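Local coordinates for protein aminopentol aminotransferase (Sphingopyxis macrogoltabida, PDB 6HBS) that catalyses the pyridoxal-phosphate-dependent transfer of the amino group of aminopentol, hydrolysed fumonisin B1, to pyruvate, giving the 2-keto product and L-alanine, at residues G143-A148 / N152-A157; R198-E203 / D231-F236; S123-L128 / A191-P196. All blocks are in the same frame, centred on the assembly; numbering follows the deposited sequence. Where two conformers were deposited one is given.

Interactions 1 and 2 both touch PLP and meet each other, E200 OE1 lying 3.0 Å from Y145 N in a probable hydrogen bond; interaction 3 lies away from the annotated sites, joining helix 118-133 to strand 189-194 of the seven-stranded sheet. Interaction 1 is partly buried, its P154 exposed, and a water and a proline-tyrosine contact join two parts of one loop. Interaction 2 is buried, with an arginine over a histidine face and bonded to PLP. Interaction 3 is buried too but apolar, one phenylalanine meeting a helix. H146 NE2 of interaction 1 packs on F193 CB of interaction 3 at 3.7 Å, and P196 packs against D231 and A234 of interaction 2.

Interaction 1: residues G143-A148 / N152-A157; sequences GAYHGA and NTPHTA. With PLP (pyridoxal-5'-phosphate), chain C.
One water ties 143-148 to 152-157 through three backbone groups: it accepts from H146 N at 2.8 Å and donates to G147 O at 2.7 Å and to N152 O at 2.6 Å. Both parts of the loop thus grip a single oxygen. Beside it, the N152 amide lies along the H146-G147 backbone. Its CG sits between the backbone N and the carbonyl carbon (chi1 59°), which brings ND2 to 3.5 Å from H146 CB. The neighbouring OD1 comes within 3.3 Å of G147 O, an approach of two acceptors that brings no bond; OD1 has a weak hydrogen bond from S149 N instead. G147 suits this closeness, because a CB there would come close to N152 ND2 and be jammed against the carbonyl O of H146; its backbone angles by themselves call for glycine.

The apolar part is the Y145 ring. CG anti to the backbone N (chi1 -173°) carries it to P154, where CE1 meets CD at 3.8 Å near the ring plane. The CD2-CE2 edge faces PLP, with CE2 3.8 Å from C4, while G147 O lies over one face, toward the rim. T153 OG1 is bonded to F283 O of the second subunit, and the H146 ring is held by D230 through ND1. The chemistry suggests a pocket wall in which backbone groups and a water join the two parts of the loop, with Y145 meeting the cofactor through carbon.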
ATOM      1  N   GLY A 143     -18.348  -6.011 -13.540  1.00 22.19           N
ATOM      2  CA  GLY A 143     -17.668  -4.756 -13.888  1.00 23.01           C
ATOM      3  C   GLY A 143     -17.377  -3.850 -12.689  1.00 21.06           C
ATOM      4  O   GLY A 143     -16.924  -2.752 -12.891  1.00 22.82           O
ATOM      5  N   ALA A 144     -17.661  -4.262 -11.453  1.00 19.67           N
ATOM      6  CA  ALA A 144     -17.380  -3.406 -10.308  1.00 19.80           C
ATOM      7  C   ALA A 144     -15.879  -3.440  -9.985  1.00 21.02           C
ATOM      8  O   ALA A 144     -15.287  -4.510  -9.903  1.00 20.10           O
ATOM      9  CB  ALA A 144     -18.191  -3.817  -9.124  1.00 20.38           C
ATOM     10  N   TYR A 145     -15.291  -2.253  -9.792  1.00 18.71           N
ATOM     11  CA  TYR A 145     -13.871  -2.104  -9.449  1.00 20.03           C
ATOM     12  C   TYR A 145     -13.697  -2.118  -7.922  1.00 18.34           C
ATOM     13  O   TYR A 145     -14.231  -1.255  -7.231  1.00 19.40           O
ATOM     14  CB  TYR A 145     -13.303  -0.818 -10.063  1.00 21.02           C
ATOM     15  CG  TYR A 145     -11.811  -0.681  -9.892  1.00 21.90           C
ATOM     16  CD1 TYR A 145     -10.952  -1.246 -10.814  1.00 21.82           C
ATOM     17  CD2 TYR A 145     -11.252  -0.009  -8.799  1.00 24.59           C
ATOM     18  CE1 TYR A 145      -9.578  -1.147 -10.669  1.00 24.08           C
ATOM     19  CE2 TYR A 145      -9.871   0.100  -8.647  1.00 24.34           C
ATOM     20  CZ  TYR A 145      -9.036  -0.461  -9.598  1.00 24.13           C
ATOM     21  OH  TYR A 145      -7.673  -0.407  -9.509  1.00 25.86           O
ATOM     22  N   HIS A 146     -12.942  -3.111  -7.420  1.00 18.48           N
ATOM     23  CA  HIS A 146     -12.637  -3.257  -6.008  1.00 19.25           C
ATOM     24  C   HIS A 146     -11.131  -3.186  -5.732  1.00 19.65           C
ATOM     25  O   HIS A 146     -10.707  -3.380  -4.601  1.00 19.68           O
ATOM     26  CB  HIS A 146     -13.242  -4.552  -5.457  1.00 20.36           C
ATOM     27  CG  HIS A 146     -14.729  -4.529  -5.411  1.00 19.70           C
ATOM     28  ND1 HIS A 146     -15.415  -3.612  -4.641  1.00 19.69           N
ATOM     29  CD2 HIS A 146     -15.653  -5.313  -6.010  1.00 21.30           C
ATOM     30  CE1 HIS A 146     -16.715  -3.828  -4.792  1.00 21.91           C
ATOM     31  NE2 HIS A 146     -16.887  -4.874  -5.611  1.00 20.02           N
ATOM     32  N   GLY A 147     -10.338  -2.931  -6.761  1.00 20.03           N
ATOM     33  CA  GLY A 147      -8.882  -2.860  -6.620  1.00 21.13           C
ATOM     34  C   GLY A 147      -8.211  -3.520  -7.803  1.00 21.49           C
ATOM     35  O   GLY A 147      -8.886  -3.875  -8.788  1.00 21.13           O
ATOM     36  N   ALA A 148      -6.889  -3.695  -7.717  1.00 18.93           N
ATOM     37  CA  ALA A 148      -6.156  -4.267  -8.822  1.00 19.50           C
ATOM     38  C   ALA A 148      -5.317  -5.466  -8.359  1.00 20.03           C
ATOM     39  O   ALA A 148      -4.194  -5.666  -8.830  1.00 21.48           O
ATOM     40  CB  ALA A 148      -5.312  -3.194  -9.477  1.00 21.10           C
ATOM     41  N   ASN A 152      -9.368  -9.446  -8.528  1.00 23.45           N
ATOM     42  CA  ASN A 152     -10.379  -8.459  -8.940  1.00 23.40           C
ATOM     43  C   ASN A 152      -9.887  -7.488 -10.024  1.00 24.36           C
ATOM     44  O   ASN A 152     -10.687  -6.701 -10.489  1.00 24.66           O
ATOM     45  CB  ASN A 152     -10.942  -7.684  -7.735  1.00 24.31           C
ATOM     46  CG  ASN A 152      -9.883  -6.920  -6.952  1.00 24.88           C
ATOM     47  OD1 ASN A 152      -8.723  -6.846  -7.370  1.00 21.81           O
ATOM     48  ND2 ASN A 152     -10.260  -6.387  -5.791  1.00 23.90           N
ATOM     49  N   THR A 153      -8.621  -7.536 -10.454  1.00 24.28           N
ATOM     50  CA  THR A 153      -8.120  -6.560 -11.441  1.00 24.80           C
ATOM     51  C   THR A 153      -8.952  -6.678 -12.729  1.00 28.76           C
ATOM     52  O   THR A 153      -9.267  -7.799 -13.185  1.00 25.19           O
ATOM     53  CB  THR A 153      -6.613  -6.722 -11.676  1.00 24.13           C
ATOM     54  OG1 THR A 153      -6.167  -5.728 -12.599  1.00 25.64           O
ATOM     55  CG2 THR A 153      -6.231  -8.078 -12.240  1.00 25.33           C
ATOM     56  N   PRO A 154      -9.335  -5.528 -13.345  1.00 30.17           N
ATOM     57  CA  PRO A 154     -10.213  -5.526 -14.523  1.00 31.32           C
ATOM     58  C   PRO A 154      -9.558  -5.967 -15.838  1.00 34.87           C
ATOM     59  O   PRO A 154     -10.273  -6.236 -16.802  1.00 35.38           O
ATOM     60  CB  PRO A 154     -10.630  -4.052 -14.672  1.00 32.27           C
ATOM     61  CG  PRO A 154      -9.458  -3.270 -14.058  1.00 31.34           C
ATOM     62  CD  PRO A 154      -8.978  -4.152 -12.917  1.00 32.08           C
ATOM     63  N   HIS A 155      -8.218  -5.991 -15.886  1.00 34.16           N
ATOM     64  CA  HIS A 155      -7.503  -6.486 -17.036  1.00 35.86           C
ATOM     65  C   HIS A 155      -6.630  -7.661 -16.601  1.00 34.32           C
ATOM     66  O   HIS A 155      -5.862  -7.538 -15.668  1.00 31.96           O
ATOM     67  CB  HIS A 155      -6.657  -5.405 -17.720  1.00 43.51           C
ATOM     68  CG  HIS A 155      -5.836  -5.993 -18.826  1.00 58.60           C
ATOM     69  ND1 HIS A 155      -6.393  -6.369 -20.052  1.00 64.89           N
ATOM     70  CD2 HIS A 155      -4.530  -6.356 -18.877  1.00 60.53           C
ATOM     71  CE1 HIS A 155      -5.456  -6.901 -20.816  1.00 68.92           C
ATOM     72  NE2 HIS A 155      -4.301  -6.901 -20.117  1.00 71.26           N
ATOM     73  N   THR A 156      -6.723  -8.770 -17.340  1.00 30.67           N
ATOM     74  CA  THR A 156      -6.348 -10.051 -16.814  1.00 30.90           C
ATOM     75  C   THR A 156      -5.062 -10.600 -17.464  1.00 26.10           C
ATOM     76  O   THR A 156      -4.807 -11.779 -17.359  1.00 26.76           O
ATOM     77  CB  THR A 156      -7.560 -10.991 -16.879  1.00 32.83           C
ATOM     78  OG1 THR A 156      -7.922 -11.153 -18.248  1.00 31.54           O
ATOM     79  CG2 THR A 156      -8.735 -10.476 -16.071  1.00 36.92           C
ATOM     80  N   ALA A 157      -4.208  -9.755 -18.048  1.00 25.47           N
ATOM     81  CA  ALA A 157      -2.828 -10.206 -18.431  1.00 26.18           C
ATOM     82  C   ALA A 157      -2.085 -10.707 -17.177  1.00 26.64           C
ATOM     83  O   ALA A 157      -2.027 -10.005 -16.156  1.00 23.95           O
ATOM     84  CB  ALA A 157      -2.072  -9.096 -19.096  1.00 27.73           C
TER
HETATM   85  N1  PLP C 501     -12.419   0.110  -4.363  1.00 22.84           N
HETATM   86  C2  PLP C 501     -12.952   1.152  -5.037  1.00 22.56           C
HETATM   87  C2A PLP C 501     -14.446   1.350  -5.132  1.00 22.58           C
HETATM   88  C3  PLP C 501     -12.060   2.148  -5.625  1.00 23.46           C
HETATM   89  O3  PLP C 501     -12.557   3.209  -6.294  1.00 27.16           O
HETATM   90  C4  PLP C 501     -10.596   1.983  -5.475  1.00 24.14           C
HETATM   91  C4A PLP C 501      -9.719   3.025  -6.071  1.00 27.75           C
HETATM   92  C5  PLP C 501     -10.139   0.753  -4.763  1.00 22.24           C
HETATM   93  C6  PLP C 501     -11.092  -0.102  -4.223  1.00 21.74           C
HETATM   94  C5A PLP C 501      -8.661   0.430  -4.547  1.00 22.22           C
HETATM   95  O4P PLP C 501      -7.978   1.500  -3.844  1.00 21.35           O
HETATM   96  P   PLP C 501      -6.416   1.641  -4.208  1.00 20.19           P
HETATM   97  O1P PLP C 501      -6.296   2.109  -5.587  1.00 21.89           O
HETATM   98  O2P PLP C 501      -5.869   0.247  -4.078  1.00 18.60           O
HETATM   99  O3P PLP C 501      -5.976   2.644  -3.164  1.00 18.00           O
HETATM  100  O   HOH W   1     -11.410  -4.528  -9.313  1.00 26.00           O

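Interaction 2: residues R198-E203 / D231-F236; sequences RHEVFE and DVRAGF. With PLP (pyridoxal-5'-phosphate), chain C.
H199 and R233 run alongside each other in opposite senses, the imidazole and guanidinium planes 29° apart. R233 CD sits over one face of the H199 ring, 4.0 Å from its centroid and 19° off the normal, a CH-pi contact. In return H199 ND1 lies over the centre of the guanidinium. The R233 chain leaves with CG anti to the backbone N and bends at chi3, turning NE to PLP O3: this bond is 2.8 Å long and nearly straight at 171°, with O3 in the guanidinium plane. NH2 adds a weak second bond to O3. NH1, at a poor angle to H199 O, is bonded to N377. A lysine in place of R233 would probably leave O3 without the straight NE bond and its weaker NH2 partner, and H199 ND1 without the guanidinium it covers. A water joins H199 NE2, at 2.9 Å, to A234 N. E200 OE2 stays 4.3 Å from R233 NH2, too far for a salt bridge, its OE1 being hydrogen-bonded to Y145 N. The contact forms part of the cofactor pocket, where V232 CG1 is 3.6 Å from PLP C4. Residues 231-236 follow strand 226-230, V232 packing on strand 253-256 and F236 on helix 292-307; 198-203 leads from strand 197-198 toward strand 206-207.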
ATOM      1  N   ARG A 198     -23.337   2.752  -8.562  1.00 19.59           N
ATOM      2  CA  ARG A 198     -22.603   2.295  -9.712  1.00 18.95           C
ATOM      3  C   ARG A 198     -21.692   3.431 -10.180  1.00 19.35           C
ATOM      4  O   ARG A 198     -22.188   4.489 -10.644  1.00 19.60           O
ATOM      5  CB  ARG A 198     -23.546   1.875 -10.842  1.00 21.64           C
ATOM      6  CG  ARG A 198     -22.830   1.292 -12.052  1.00 21.60           C
ATOM      7  CD  ARG A 198     -22.222  -0.060 -11.729  1.00 22.05           C
ATOM      8  NE  ARG A 198     -21.655  -0.672 -12.918  1.00 22.46           N
ATOM      9  CZ  ARG A 198     -21.132  -1.888 -12.959  1.00 24.64           C
ATOM     10  NH1 ARG A 198     -20.921  -2.567 -11.834  1.00 19.90           N
ATOM     11  NH2 ARG A 198     -20.845  -2.405 -14.141  1.00 22.90           N
ATOM     12  N   HIS A 199     -20.371   3.229 -10.036  1.00 19.03           N
ATOM     13  CA  HIS A 199     -19.364   4.230 -10.385  1.00 20.51           C
ATOM     14  C   HIS A 199     -18.220   3.550 -11.137  1.00 21.82           C
ATOM     15  O   HIS A 199     -17.196   3.183 -10.539  1.00 21.17           O
ATOM     16  CB  HIS A 199     -18.927   5.073  -9.167  1.00 19.48           C
ATOM     17  CG  HIS A 199     -18.527   4.341  -7.918  1.00 19.79           C
ATOM     18  ND1 HIS A 199     -17.546   3.361  -7.892  1.00 18.53           N
ATOM     19  CD2 HIS A 199     -18.902   4.522  -6.631  1.00 21.05           C
ATOM     20  CE1 HIS A 199     -17.388   2.946  -6.641  1.00 19.67           C
ATOM     21  NE2 HIS A 199     -18.189   3.655  -5.839  1.00 18.74           N
ATOM     22  N   GLU A 200     -18.411   3.363 -12.452  1.00 20.55           N
ATOM     23  CA  GLU A 200     -17.414   2.671 -13.277  1.00 21.56           C
ATOM     24  C   GLU A 200     -17.135   3.453 -14.555  1.00 22.76           C
ATOM     25  O   GLU A 200     -17.984   4.219 -15.027  1.00 22.25           O
ATOM     26  CB  GLU A 200     -17.889   1.251 -13.612  1.00 22.38           C
ATOM     27  CG  GLU A 200     -18.177   0.416 -12.366  1.00 22.73           C
ATOM     28  CD  GLU A 200     -16.989   0.205 -11.436  1.00 21.38           C
ATOM     29  OE1 GLU A 200     -17.199  -0.025 -10.216  1.00 22.17           O
ATOM     30  OE2 GLU A 200     -15.866   0.238 -11.927  1.00 21.67           O
ATOM     31  N   VAL A 201     -15.976   3.146 -15.149  1.00 23.45           N
ATOM     32  CA  VAL A 201     -15.496   3.801 -16.353  1.00 23.71           C
ATOM     33  C   VAL A 201     -16.348   3.428 -17.570  1.00 24.84           C
ATOM     34  O   VAL A 201     -16.870   2.332 -17.676  1.00 23.53           O
ATOM     35  CB  VAL A 201     -14.005   3.530 -16.621  1.00 24.43           C
ATOM     36  CG1 VAL A 201     -13.154   4.118 -15.501  1.00 23.24           C
ATOM     37  CG2 VAL A 201     -13.725   2.042 -16.843  1.00 24.85           C
ATOM     38  N   PHE A 202     -16.452   4.395 -18.492  1.00 23.04           N
ATOM     39  CA  PHE A 202     -17.132   4.235 -19.782  1.00 24.67           C
ATOM     40  C   PHE A 202     -18.602   3.850 -19.609  1.00 24.31           C
ATOM     41  O   PHE A 202     -19.219   3.398 -20.557  1.00 25.51           O
ATOM     42  CB  PHE A 202     -16.406   3.203 -20.655  1.00 26.47           C
ATOM     43  CG  PHE A 202     -15.052   3.657 -21.131  1.00 28.37           C
ATOM     44  CD1 PHE A 202     -14.944   4.568 -22.170  1.00 30.03           C
ATOM     45  CD2 PHE A 202     -13.894   3.213 -20.518  1.00 30.06           C
ATOM     46  CE1 PHE A 202     -13.700   4.980 -22.615  1.00 31.16           C
ATOM     47  CE2 PHE A 202     -12.647   3.638 -20.943  1.00 28.96           C
ATOM     48  CZ  PHE A 202     -12.557   4.530 -21.984  1.00 32.03           C
ATOM     49  N   GLU A 203     -19.179   4.074 -18.431  1.00 22.59           N
ATOM     50  CA  GLU A 203     -20.533   3.656 -18.163  1.00 22.95           C
ATOM     51  C   GLU A 203     -21.234   4.750 -17.345  1.00 24.25           C
ATOM     52  O   GLU A 203     -20.616   5.373 -16.457  1.00 20.38           O
ATOM     53  CB  GLU A 203     -20.490   2.296 -17.454  1.00 24.54           C
ATOM     54  CG  GLU A 203     -21.857   1.750 -17.081  1.00 28.85           C
ATOM     55  CD  GLU A 203     -21.810   0.460 -16.259  1.00 29.64           C
ATOM     56  OE1 GLU A 203     -22.797   0.176 -15.549  1.00 30.47           O
ATOM     57  OE2 GLU A 203     -20.776  -0.237 -16.320  1.00 29.02           O
ATOM     58  N   ASP A 231     -16.549   1.486   0.223  1.00 16.82           N
ATOM     59  CA  ASP A 231     -16.710   2.931   0.296  1.00 16.89           C
ATOM     60  C   ASP A 231     -15.383   3.638   0.025  1.00 18.35           C
ATOM     61  O   ASP A 231     -15.239   4.821   0.407  1.00 17.24           O
ATOM     62  CB  ASP A 231     -17.280   3.380   1.633  1.00 16.46           C
ATOM     63  CG  ASP A 231     -18.627   4.064   1.515  1.00 18.73           C
ATOM     64  OD1 ASP A 231     -18.841   4.793   0.502  1.00 17.72           O
ATOM     65  OD2 ASP A 231     -19.425   3.915   2.466  1.00 18.84           O
ATOM     66  N   VAL A 232     -14.457   2.956  -0.676  1.00 16.84           N
ATOM     67  CA  VAL A 232     -13.139   3.543  -0.923  1.00 16.14           C
ATOM     68  C   VAL A 232     -13.286   4.811  -1.786  1.00 16.70           C
ATOM     69  O   VAL A 232     -12.555   5.805  -1.581  1.00 15.73           O
ATOM     70  CB  VAL A 232     -12.173   2.512  -1.549  1.00 15.98           C
ATOM     71  CG1 VAL A 232     -10.919   3.197  -2.091  1.00 15.56           C
ATOM     72  CG2 VAL A 232     -11.803   1.436  -0.540  1.00 15.47           C
ATOM     73  N   ARG A 233     -14.173   4.752  -2.790  1.00 16.15           N
ATOM     74  CA  ARG A 233     -14.352   5.825  -3.720  1.00 18.85           C
ATOM     75  C   ARG A 233     -15.339   6.887  -3.208  1.00 17.55           C
ATOM     76  O   ARG A 233     -15.065   8.114  -3.324  1.00 17.49           O
ATOM     77  CB  ARG A 233     -14.794   5.339  -5.098  1.00 19.95           C
ATOM     78  CG  ARG A 233     -14.424   6.348  -6.177  1.00 22.10           C
ATOM     79  CD  ARG A 233     -14.830   5.959  -7.581  1.00 24.84           C
ATOM     80  NE  ARG A 233     -14.134   4.766  -8.034  1.00 26.00           N
ATOM     81  CZ  ARG A 233     -14.219   4.243  -9.255  1.00 30.25           C
ATOM     82  NH1 ARG A 233     -14.735   4.953 -10.250  1.00 28.39           N
ATOM     83  NH2 ARG A 233     -13.745   3.025  -9.484  1.00 29.17           N
ATOM     84  N   ALA A 234     -16.498   6.452  -2.707  1.00 16.84           N
ATOM     85  CA  ALA A 234     -17.605   7.389  -2.368  1.00 17.94           C
ATOM     86  C   ALA A 234     -17.557   7.865  -0.905  1.00 17.15           C
ATOM     87  O   ALA A 234     -18.258   8.807  -0.548  1.00 16.67           O
ATOM     88  CB  ALA A 234     -18.926   6.714  -2.665  1.00 18.99           C
ATOM     89  N   GLY A 235     -16.762   7.198  -0.053  1.00 16.45           N
ATOM     90  CA  GLY A 235     -16.774   7.484   1.350  1.00 16.58           C
ATOM     91  C   GLY A 235     -16.501   8.972   1.606  1.00 17.27           C
ATOM     92  O   GLY A 235     -15.615   9.566   0.998  1.00 17.99           O
ATOM     93  N   PHE A 236     -17.373   9.569   2.419  1.00 18.11           N
ATOM     94  CA  PHE A 236     -17.341  10.940   2.900  1.00 17.71           C
ATOM     95  C   PHE A 236     -17.711  11.968   1.829  1.00 18.62           C
ATOM     96  O   PHE A 236     -17.704  13.168   2.133  1.00 18.71           O
ATOM     97  CB  PHE A 236     -15.992  11.295   3.531  1.00 17.39           C
ATOM     98  CG  PHE A 236     -15.735  10.459   4.745  1.00 17.56           C
ATOM     99  CD1 PHE A 236     -16.639  10.457   5.781  1.00 17.91           C
ATOM    100  CD2 PHE A 236     -14.580   9.699   4.862  1.00 17.57           C
ATOM    101  CE1 PHE A 236     -16.400   9.703   6.912  1.00 20.00           C
ATOM    102  CE2 PHE A 236     -14.343   8.963   6.010  1.00 17.83           C
ATOM    103  CZ  PHE A 236     -15.246   8.963   7.023  1.00 19.16           C
TER
HETATM  104  N1  PLP C 501     -12.419   0.110  -4.363  1.00 22.84           N
HETATM  105  C2  PLP C 501     -12.952   1.152  -5.037  1.00 22.56           C
HETATM  106  C2A PLP C 501     -14.446   1.350  -5.132  1.00 22.58           C
HETATM  107  C3  PLP C 501     -12.060   2.148  -5.625  1.00 23.46           C
HETATM  108  O3  PLP C 501     -12.557   3.209  -6.294  1.00 27.16           O
HETATM  109  C4  PLP C 501     -10.596   1.983  -5.475  1.00 24.14           C
HETATM  110  C4A PLP C 501      -9.719   3.025  -6.071  1.00 27.75           C
HETATM  111  C5  PLP C 501     -10.139   0.753  -4.763  1.00 22.24           C
HETATM  112  C6  PLP C 501     -11.092  -0.102  -4.223  1.00 21.74           C
HETATM  113  C5A PLP C 501      -8.661   0.430  -4.547  1.00 22.22           C
HETATM  114  O4P PLP C 501      -7.978   1.500  -3.844  1.00 21.35           O
HETATM  115  P   PLP C 501      -6.416   1.641  -4.208  1.00 20.19           P
HETATM  116  O1P PLP C 501      -6.296   2.109  -5.587  1.00 21.89           O
HETATM  117  O2P PLP C 501      -5.869   0.247  -4.078  1.00 18.60           O
HETATM  118  O3P PLP C 501      -5.976   2.644  -3.164  1.00 18.00           O
HETATM  119  O   HOH W   2     -17.057   3.556  -3.207  1.00 14.48           O

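Interaction 3: residues S123-L128 / A191-P196; sequences STAMVL and AVFATP
This is a buried, apolar helix-to-sheet contact, in which the rim of one aromatic ring from strand 189-194 meets helix 118-133. F193 carries it from the strand, and A125 and M126 receive it on the helix. The end atom CZ makes the closest approaches: it lies 3.9 Å from A125 CB, 4.1 Å from M126 CB and 3.8 Å from M126 N, which stands at the ring edge, in its plane. The ring therefore points into the helix surface instead of lying flat on it. Its CG is anti to the carbonyl carbon (chi1 -79°), which extends the ring from the sheet to the helix. A125 offers a methyl directed at the strand, whereas M126 touches with its CB and then leads away, its chain bending at chi3 (83°). The backbones remain well apart, M126 CA being 7.3 Å from A191 CA, and just 113 Å² is buried between the segments. Around F193, whose side chain is about 8 Å from PLP, H146 and W151 meet it edge-to-face, while I138 and C140 of strand 137-141 and V228 of strand 226-230 pack beside it. A helix covering the predominantly parallel seven-stranded sheet belongs to the large domain of fold-type I PLP enzymes, here a class-III aminotransferase.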
ATOM      1  N   SER A 123      -9.168  -6.713  -0.070  1.00 16.45           N
ATOM      2  CA  SER A 123      -8.555  -8.027  -0.004  0.51 16.28           C
ATOM      3  C   SER A 123      -8.654  -8.598   1.413  1.00 17.61           C
ATOM      4  O   SER A 123      -8.968  -9.774   1.582  1.00 17.97           O
ATOM      5  CB  SER A 123      -7.139  -7.980  -0.473  0.51 16.59           C
ATOM      6  OG  SER A 123      -7.097  -7.909  -1.884  0.51 15.49           O
ATOM      7  N   THR A 124      -8.418  -7.736   2.422  1.00 17.51           N
ATOM      8  CA  THR A 124      -8.551  -8.110   3.818  1.00 17.04           C
ATOM      9  C   THR A 124     -10.005  -8.525   4.099  1.00 18.37           C
ATOM     10  O   THR A 124     -10.235  -9.548   4.781  1.00 17.69           O
ATOM     11  CB  THR A 124      -8.064  -7.017   4.781  1.00 18.71           C
ATOM     12  OG1 THR A 124      -6.688  -6.711   4.506  1.00 16.86           O
ATOM     13  CG2 THR A 124      -8.187  -7.456   6.225  1.00 18.73           C
ATOM     14  N   ALA A 125     -10.979  -7.749   3.590  1.00 17.11           N
ATOM     15  CA  ALA A 125     -12.394  -8.069   3.788  1.00 17.89           C
ATOM     16  C   ALA A 125     -12.720  -9.452   3.199  1.00 17.54           C
ATOM     17  O   ALA A 125     -13.450 -10.242   3.812  1.00 18.28           O
ATOM     18  CB  ALA A 125     -13.263  -6.984   3.182  1.00 18.16           C
ATOM     19  N   MET A 126     -12.157  -9.744   2.028  1.00 18.37           N
ATOM     20  CA  MET A 126     -12.397 -11.025   1.296  1.00 20.38           C
ATOM     21  C   MET A 126     -11.894 -12.207   2.145  1.00 20.59           C
ATOM     22  O   MET A 126     -12.635 -13.176   2.380  1.00 20.20           O
ATOM     23  CB  MET A 126     -11.690 -11.010  -0.053  1.00 22.11           C
ATOM     24  CG  MET A 126     -11.683 -12.348  -0.755  1.00 25.13           C
ATOM     25  SD  MET A 126     -10.821 -12.230  -2.299  1.00 29.52           S
ATOM     26  CE  MET A 126      -9.129 -12.408  -1.735  1.00 28.48           C
ATOM     27  N   VAL A 127     -10.649 -12.113   2.636  1.00 18.14           N
ATOM     28  CA  VAL A 127     -10.035 -13.150   3.446  1.00 18.88           C
ATOM     29  C   VAL A 127     -10.769 -13.294   4.791  1.00 19.26           C
ATOM     30  O   VAL A 127     -11.087 -14.426   5.201  1.00 19.73           O
ATOM     31  CB  VAL A 127      -8.526 -12.902   3.605  1.00 20.65           C
ATOM     32  CG1 VAL A 127      -7.896 -13.884   4.582  1.00 22.85           C
ATOM     33  CG2 VAL A 127      -7.820 -12.969   2.270  1.00 20.93           C
ATOM     34  N   LEU A 128     -11.069 -12.176   5.463  1.00 19.21           N
ATOM     35  CA  LEU A 128     -11.850 -12.171   6.695  1.00 18.71           C
ATOM     36  C   LEU A 128     -13.157 -12.957   6.497  1.00 19.51           C
ATOM     37  O   LEU A 128     -13.495 -13.786   7.330  1.00 19.97           O
ATOM     38  CB  LEU A 128     -12.142 -10.735   7.125  1.00 19.27           C
ATOM     39  CG  LEU A 128     -12.612 -10.512   8.560  1.00 22.31           C
ATOM     40  CD1 LEU A 128     -12.368  -9.054   8.962  1.00 23.01           C
ATOM     41  CD2 LEU A 128     -14.090 -10.809   8.753  1.00 23.21           C
ATOM     42  N   ALA A 191     -19.296 -13.749   1.353  1.00 18.00           N
ATOM     43  CA  ALA A 191     -19.601 -12.332   1.373  1.00 18.17           C
ATOM     44  C   ALA A 191     -20.221 -11.853   0.057  1.00 18.14           C
ATOM     45  O   ALA A 191     -20.010 -12.461  -1.003  1.00 19.30           O
ATOM     46  CB  ALA A 191     -18.339 -11.564   1.641  1.00 17.52           C
ATOM     47  N   VAL A 192     -20.928 -10.725   0.170  1.00 18.27           N
ATOM     48  CA  VAL A 192     -21.374  -9.866  -0.927  1.00 20.00           C
ATOM     49  C   VAL A 192     -20.612  -8.533  -0.833  1.00 19.33           C
ATOM     50  O   VAL A 192     -20.693  -7.831   0.194  1.00 19.49           O
ATOM     51  CB  VAL A 192     -22.886  -9.551  -0.805  1.00 21.56           C
ATOM     52  CG1 VAL A 192     -23.311  -8.468  -1.792  1.00 22.48           C
ATOM     53  CG2 VAL A 192     -23.752 -10.788  -0.964  1.00 24.46           C
ATOM     54  N   PHE A 193     -19.910  -8.180  -1.895  1.00 18.09           N
ATOM     55  CA  PHE A 193     -19.305  -6.866  -2.048  1.00 19.75           C
ATOM     56  C   PHE A 193     -20.244  -6.017  -2.903  1.00 20.94           C
ATOM     57  O   PHE A 193     -20.695  -6.481  -3.985  1.00 21.49           O
ATOM     58  CB  PHE A 193     -17.952  -6.938  -2.757  1.00 18.68           C
ATOM     59  CG  PHE A 193     -16.790  -7.362  -1.896  1.00 19.67           C
ATOM     60  CD1 PHE A 193     -16.728  -8.627  -1.347  1.00 20.11           C
ATOM     61  CD2 PHE A 193     -15.743  -6.477  -1.642  1.00 20.50           C
ATOM     62  CE1 PHE A 193     -15.644  -9.013  -0.566  1.00 22.22           C
ATOM     63  CE2 PHE A 193     -14.667  -6.863  -0.864  1.00 18.84           C
ATOM     64  CZ  PHE A 193     -14.616  -8.125  -0.322  1.00 19.45           C
ATOM     65  N   ALA A 194     -20.503  -4.792  -2.430  1.00 20.63           N
ATOM     66  CA  ALA A 194     -21.237  -3.768  -3.173  1.00 19.32           C
ATOM     67  C   ALA A 194     -20.547  -2.406  -2.996  1.00 19.18           C
ATOM     68  O   ALA A 194     -20.273  -2.015  -1.888  1.00 18.05           O
ATOM     69  CB  ALA A 194     -22.648  -3.728  -2.661  1.00 18.22           C
ATOM     70  N   THR A 195     -20.320  -1.684  -4.100  1.00 19.73           N
ATOM     71  CA  THR A 195     -20.085  -0.247  -4.070  1.00 19.76           C
ATOM     72  C   THR A 195     -21.422   0.430  -3.777  1.00 20.49           C
ATOM     73  O   THR A 195     -22.488  -0.121  -4.050  1.00 22.36           O
ATOM     74  CB  THR A 195     -19.450   0.264  -5.366  1.00 19.55           C
ATOM     75  OG1 THR A 195     -20.303   0.082  -6.500  1.00 20.44           O
ATOM     76  CG2 THR A 195     -18.117  -0.389  -5.617  1.00 19.96           C
ATOM     77  N   PRO A 196     -21.427   1.607  -3.144  1.00 21.05           N
ATOM     78  CA  PRO A 196     -22.674   2.196  -2.674  1.00 19.44           C
ATOM     79  C   PRO A 196     -23.513   2.834  -3.788  1.00 19.60           C
ATOM     80  O   PRO A 196     -24.692   3.047  -3.580  1.00 21.76           O
ATOM     81  CB  PRO A 196     -22.253   3.239  -1.636  1.00 19.65           C
ATOM     82  CG  PRO A 196     -20.820   3.572  -1.992  1.00 20.52           C
ATOM     83  CD  PRO A 196     -20.239   2.377  -2.711  1.00 20.37           C
TER